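Local coordinates for protein HpuA (PDB 5EC6) that probably serves as an outer-membrane lipoprotein receptor that binds haemoglobin so that iron can be taken up, at residues D233-F247 / T250-L264. Sequence-based numbering, arbitrary orientation. Where two conformers were deposited one is given.
Sequences DSIEMRDVNVNGNQF and TASSGGHTGQVSGGL
Strand 235-238 runs antiparallel to strand 250-253, Glu236 and Ser252 forming a hydrogen-bonded pair, while Phe247 pairs in the same way with Gly262 of strand 256-264. The first pairing contains a classic beta bulge: Arg238 and Asp239 both face Thr250. Thr250 O accepts from Arg238 N at 2.9 Å and, over a longer distance, from Asp239 N at 3.2 Å, both from one face of its carbonyl plane.

The Arg238 chain is bent about CB-CG (chi2 -66°), which brings its NE to Ser252 on the neighbouring strand. Its NE gives a fairly straight bond to Ser252 OG, 2.8 Å, near the guanidinium plane; NH2 adds a weak one. Glu236 OE1 sits over one face of the same guanidinium, a contact of charges without a directed N-H. Ser253 OG donates to Ser234 O at 2.9 Å from above the carbonyl plane. Arg183 also binds this hydroxyl. A water donates to Ser234 O as well.

Met237, Ala251, Val240 and Val260 form an apolar patch. Met237 SD meets Val260 CG2 at 3.7 Å, the two side chains crossing at about a right angle. The other branch, Val260 CG1, touches the edge of the Phe247 ring. With chi1 at 57°, that ring folds back over its own pair partner. Gly262 CA packs under its face, 3.8 Å from the centroid, as a CH-pi contact. Gly263 N lies over the same face, 3.3 Å from Phe247 CE2. Ile284 of strand 283-289 also touches Phe247.

The contact thus joins two successive hairpins of the antiparallel beta framework of this receptor. Buried apolar groups hold one side of it. On the partly exposed side, the bond from NE to Ser252 OG gives the guanidinium its direction, while Glu236, in the conformer given, would probably offset part of its charge.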
# COMPACT_ATOMS: atom_id res chain seq x y z
N ASP A 233 16.01 -7.54 -8.95
CA ASP A 233 15.85 -6.86 -10.22
C ASP A 233 14.64 -5.91 -10.10
O ASP A 233 13.64 -6.20 -9.41
CB ASP A 233 15.64 -7.81 -11.35
CG ASP A 233 16.88 -8.69 -11.60
OD1 ASP A 233 18.02 -8.18 -11.41
OD2 ASP A 233 16.70 -9.84 -12.03
N SER A 234 14.75 -4.81 -10.80
CA SER A 234 13.61 -3.89 -10.97
C SER A 234 12.41 -4.66 -11.55
O SER A 234 12.55 -5.64 -12.26
CB SER A 234 13.96 -2.72 -11.86
OG SER A 234 15.00 -1.94 -11.28
N ILE A 235 11.21 -4.11 -11.30
CA ILE A 235 9.98 -4.66 -11.89
C ILE A 235 9.43 -3.60 -12.83
O ILE A 235 9.06 -2.50 -12.40
CB ILE A 235 8.91 -5.00 -10.82
CG1 ILE A 235 9.42 -6.08 -9.87
CG2 ILE A 235 7.61 -5.41 -11.49
CD1 ILE A 235 8.53 -6.30 -8.64
N GLU A 236 9.45 -3.90 -14.12
CA GLU A 236 8.96 -2.97 -15.13
C GLU A 236 7.54 -3.33 -15.55
O GLU A 236 7.28 -4.43 -15.98
CB GLU A 236 9.87 -2.98 -16.36
CG GLU A 236 9.44 -1.97 -17.41
CD GLU A 236 10.44 -1.72 -18.52
OE1 GLU A 236 11.47 -2.42 -18.56
OE2 GLU A 236 10.20 -0.78 -19.31
N MET A 237 6.63 -2.37 -15.43
CA MET A 237 5.24 -2.61 -15.94
C MET A 237 5.30 -2.70 -17.43
O MET A 237 5.97 -1.88 -18.06
CB MET A 237 4.33 -1.46 -15.51
CG MET A 237 4.25 -1.32 -13.99
SD MET A 237 3.45 -2.73 -13.21
CE MET A 237 3.73 -2.35 -11.47
N ARG A 238 4.65 -3.72 -18.00
CA ARG A 238 4.67 -3.96 -19.43
C ARG A 238 3.36 -3.64 -20.15
O ARG A 238 3.36 -2.91 -21.15
CB ARG A 238 5.10 -5.38 -19.74
CG ARG A 238 6.59 -5.64 -19.36
CD ARG A 238 7.54 -4.85 -20.21
NE ARG A 238 8.92 -5.22 -19.96
CZ ARG A 238 9.97 -4.78 -20.64
NH1 ARG A 238 9.82 -3.94 -21.66
NH2 ARG A 238 11.20 -5.20 -20.32
N ASP A 239 2.27 -4.28 -19.79
CA ASP A 239 0.98 -3.94 -20.40
C ASP A 239 -0.06 -4.13 -19.32
O ASP A 239 -0.43 -5.25 -18.97
CB ASP A 239 0.65 -4.87 -21.56
CG ASP A 239 -0.58 -4.36 -22.34
OD1 ASP A 239 -0.98 -3.21 -22.10
OD2 ASP A 239 -1.05 -5.05 -23.23
N VAL A 240 -0.46 -3.00 -18.76
CA VAL A 240 -1.38 -2.99 -17.65
C VAL A 240 -2.57 -2.10 -17.99
O VAL A 240 -2.41 -0.93 -18.26
CB VAL A 240 -0.66 -2.50 -16.37
CG1 VAL A 240 -1.63 -2.44 -15.20
CG2 VAL A 240 0.51 -3.43 -16.02
N ASN A 241 -3.77 -2.71 -17.96
CA ASN A 241 -5.00 -2.02 -18.27
C ASN A 241 -5.75 -1.60 -17.01
O ASN A 241 -5.75 -2.36 -16.05
CB ASN A 241 -5.90 -2.92 -19.11
CG ASN A 241 -5.31 -3.14 -20.51
OD1 ASN A 241 -5.20 -2.21 -21.29
ND2 ASN A 241 -4.87 -4.35 -20.77
N VAL A 242 -6.38 -0.44 -17.09
CA VAL A 242 -7.06 0.18 -15.95
C VAL A 242 -8.54 0.26 -16.29
O VAL A 242 -8.87 0.80 -17.38
CB VAL A 242 -6.51 1.56 -15.68
CG1 VAL A 242 -7.18 2.13 -14.43
CG2 VAL A 242 -5.00 1.52 -15.53
N ASN A 243 -9.37 -0.29 -15.40
CA ASN A 243 -10.84 -0.36 -15.59
C ASN A 243 -11.45 0.17 -14.29
O ASN A 243 -11.31 -0.49 -13.27
CB ASN A 243 -11.30 -1.79 -15.87
CG ASN A 243 -10.85 -2.32 -17.25
OD1 ASN A 243 -11.50 -2.04 -18.28
ND2 ASN A 243 -9.76 -3.10 -17.29
N GLY A 244 -12.00 1.38 -14.30
CA GLY A 244 -12.54 1.94 -13.07
C GLY A 244 -11.44 2.20 -12.05
O GLY A 244 -10.48 2.87 -12.35
N ASN A 245 -11.57 1.63 -10.86
CA ASN A 245 -10.54 1.79 -9.83
C ASN A 245 -9.62 0.56 -9.68
O ASN A 245 -8.99 0.36 -8.63
CB ASN A 245 -11.16 2.10 -8.44
CG ASN A 245 -12.15 1.04 -7.99
OD1 ASN A 245 -12.17 -0.08 -8.48
ND2 ASN A 245 -12.96 1.38 -6.98
N GLN A 246 -9.57 -0.29 -10.71
CA GLN A 246 -8.80 -1.53 -10.67
C GLN A 246 -7.90 -1.61 -11.88
O GLN A 246 -8.19 -1.02 -12.95
CB GLN A 246 -9.71 -2.77 -10.62
CG GLN A 246 -10.33 -3.01 -9.25
CD GLN A 246 -10.73 -4.48 -9.04
OE1 GLN A 246 -9.90 -5.43 -9.13
NE2 GLN A 246 -12.00 -4.68 -8.76
N PHE A 247 -6.80 -2.36 -11.76
CA PHE A 247 -5.97 -2.60 -12.92
C PHE A 247 -5.34 -3.99 -12.89
O PHE A 247 -5.25 -4.63 -11.85
CB PHE A 247 -4.91 -1.48 -13.06
CG PHE A 247 -4.05 -1.32 -11.84
CD1 PHE A 247 -3.00 -2.19 -11.60
CD2 PHE A 247 -4.25 -0.26 -10.98
CE1 PHE A 247 -2.16 -2.02 -10.50
CE2 PHE A 247 -3.43 -0.07 -9.85
CZ PHE A 247 -2.39 -0.95 -9.62
N THR A 250 0.57 -7.30 -17.13
CA THR A 250 1.86 -7.95 -17.04
C THR A 250 2.98 -6.97 -16.69
O THR A 250 2.92 -5.77 -17.00
CB THR A 250 2.24 -8.64 -18.36
OG1 THR A 250 2.16 -7.71 -19.41
CG2 THR A 250 1.33 -9.82 -18.59
N ALA A 251 3.99 -7.52 -16.02
CA ALA A 251 5.23 -6.84 -15.72
C ALA A 251 6.36 -7.82 -15.90
O ALA A 251 6.12 -9.02 -16.01
CB ALA A 251 5.22 -6.28 -14.28
N SER A 252 7.60 -7.30 -15.97
CA SER A 252 8.78 -8.16 -16.12
C SER A 252 9.78 -7.85 -15.06
O SER A 252 9.91 -6.69 -14.58
CB SER A 252 9.43 -7.97 -17.50
OG SER A 252 9.80 -6.63 -17.70
N SER A 253 10.56 -8.88 -14.71
CA SER A 253 11.67 -8.69 -13.81
C SER A 253 12.69 -9.77 -14.09
O SER A 253 12.37 -10.94 -14.02
CB SER A 253 11.18 -8.78 -12.38
OG SER A 253 12.22 -8.43 -11.46
N GLY A 254 13.90 -9.36 -14.48
CA GLY A 254 14.92 -10.38 -14.77
C GLY A 254 14.57 -11.47 -15.77
O GLY A 254 15.00 -12.62 -15.64
N GLY A 255 13.77 -11.12 -16.76
CA GLY A 255 13.37 -12.08 -17.78
C GLY A 255 12.10 -12.84 -17.49
O GLY A 255 11.61 -13.54 -18.36
N HIS A 256 11.59 -12.72 -16.27
CA HIS A 256 10.37 -13.40 -15.84
C HIS A 256 9.18 -12.46 -15.98
O HIS A 256 9.28 -11.26 -15.69
CB HIS A 256 10.50 -13.76 -14.38
CG HIS A 256 11.68 -14.62 -14.06
ND1 HIS A 256 11.67 -15.98 -14.25
CD2 HIS A 256 12.90 -14.31 -13.55
CE1 HIS A 256 12.84 -16.48 -13.88
NE2 HIS A 256 13.60 -15.49 -13.46
N THR A 257 8.06 -13.01 -16.39
CA THR A 257 6.80 -12.25 -16.54
C THR A 257 5.98 -12.48 -15.28
O THR A 257 5.78 -13.63 -14.87
CB THR A 257 6.01 -12.70 -17.76
OG1 THR A 257 6.79 -12.41 -18.93
CG2 THR A 257 4.66 -11.96 -17.92
N GLY A 258 5.48 -11.38 -14.73
CA GLY A 258 4.56 -11.48 -13.57
C GLY A 258 3.22 -10.87 -13.89
O GLY A 258 3.09 -9.99 -14.72
N GLN A 259 2.20 -11.36 -13.18
CA GLN A 259 0.88 -10.84 -13.29
C GLN A 259 0.66 -9.71 -12.27
O GLN A 259 0.88 -9.92 -11.09
CB GLN A 259 -0.11 -11.99 -13.06
CG GLN A 259 0.07 -13.16 -14.03
CD GLN A 259 0.00 -12.72 -15.50
OE1 GLN A 259 -0.93 -12.04 -15.88
NE2 GLN A 259 1.03 -13.04 -16.28
N VAL A 260 0.29 -8.55 -12.76
CA VAL A 260 0.02 -7.35 -11.94
C VAL A 260 -1.49 -7.34 -11.63
O VAL A 260 -2.33 -7.57 -12.52
CB VAL A 260 0.39 -6.09 -12.67
CG1 VAL A 260 0.04 -4.87 -11.84
CG2 VAL A 260 1.89 -6.13 -13.09
N SER A 261 -1.83 -7.14 -10.35
CA SER A 261 -3.21 -6.95 -9.94
C SER A 261 -3.21 -5.87 -8.88
O SER A 261 -2.49 -5.97 -7.91
CB SER A 261 -3.76 -8.23 -9.33
OG SER A 261 -5.13 -8.06 -9.09
N GLY A 262 -4.02 -4.84 -9.08
CA GLY A 262 -4.06 -3.78 -8.11
C GLY A 262 -5.19 -2.81 -8.30
O GLY A 262 -6.10 -3.07 -9.07
N GLY A 263 -5.14 -1.72 -7.57
CA GLY A 263 -6.20 -0.73 -7.63
C GLY A 263 -5.85 0.58 -7.09
O GLY A 263 -4.74 0.82 -6.54
N LEU A 264 -6.78 1.51 -7.28
CA LEU A 264 -6.66 2.85 -6.72
C LEU A 264 -7.44 2.90 -5.41
O LEU A 264 -8.54 2.30 -5.33
CB LEU A 264 -7.23 3.86 -7.70
CG LEU A 264 -6.57 3.84 -9.11
CD1 LEU A 264 -7.22 4.85 -10.03
CD2 LEU A 264 -5.09 4.21 -8.94
O HOH W 1 13.82 -5.90 -14.56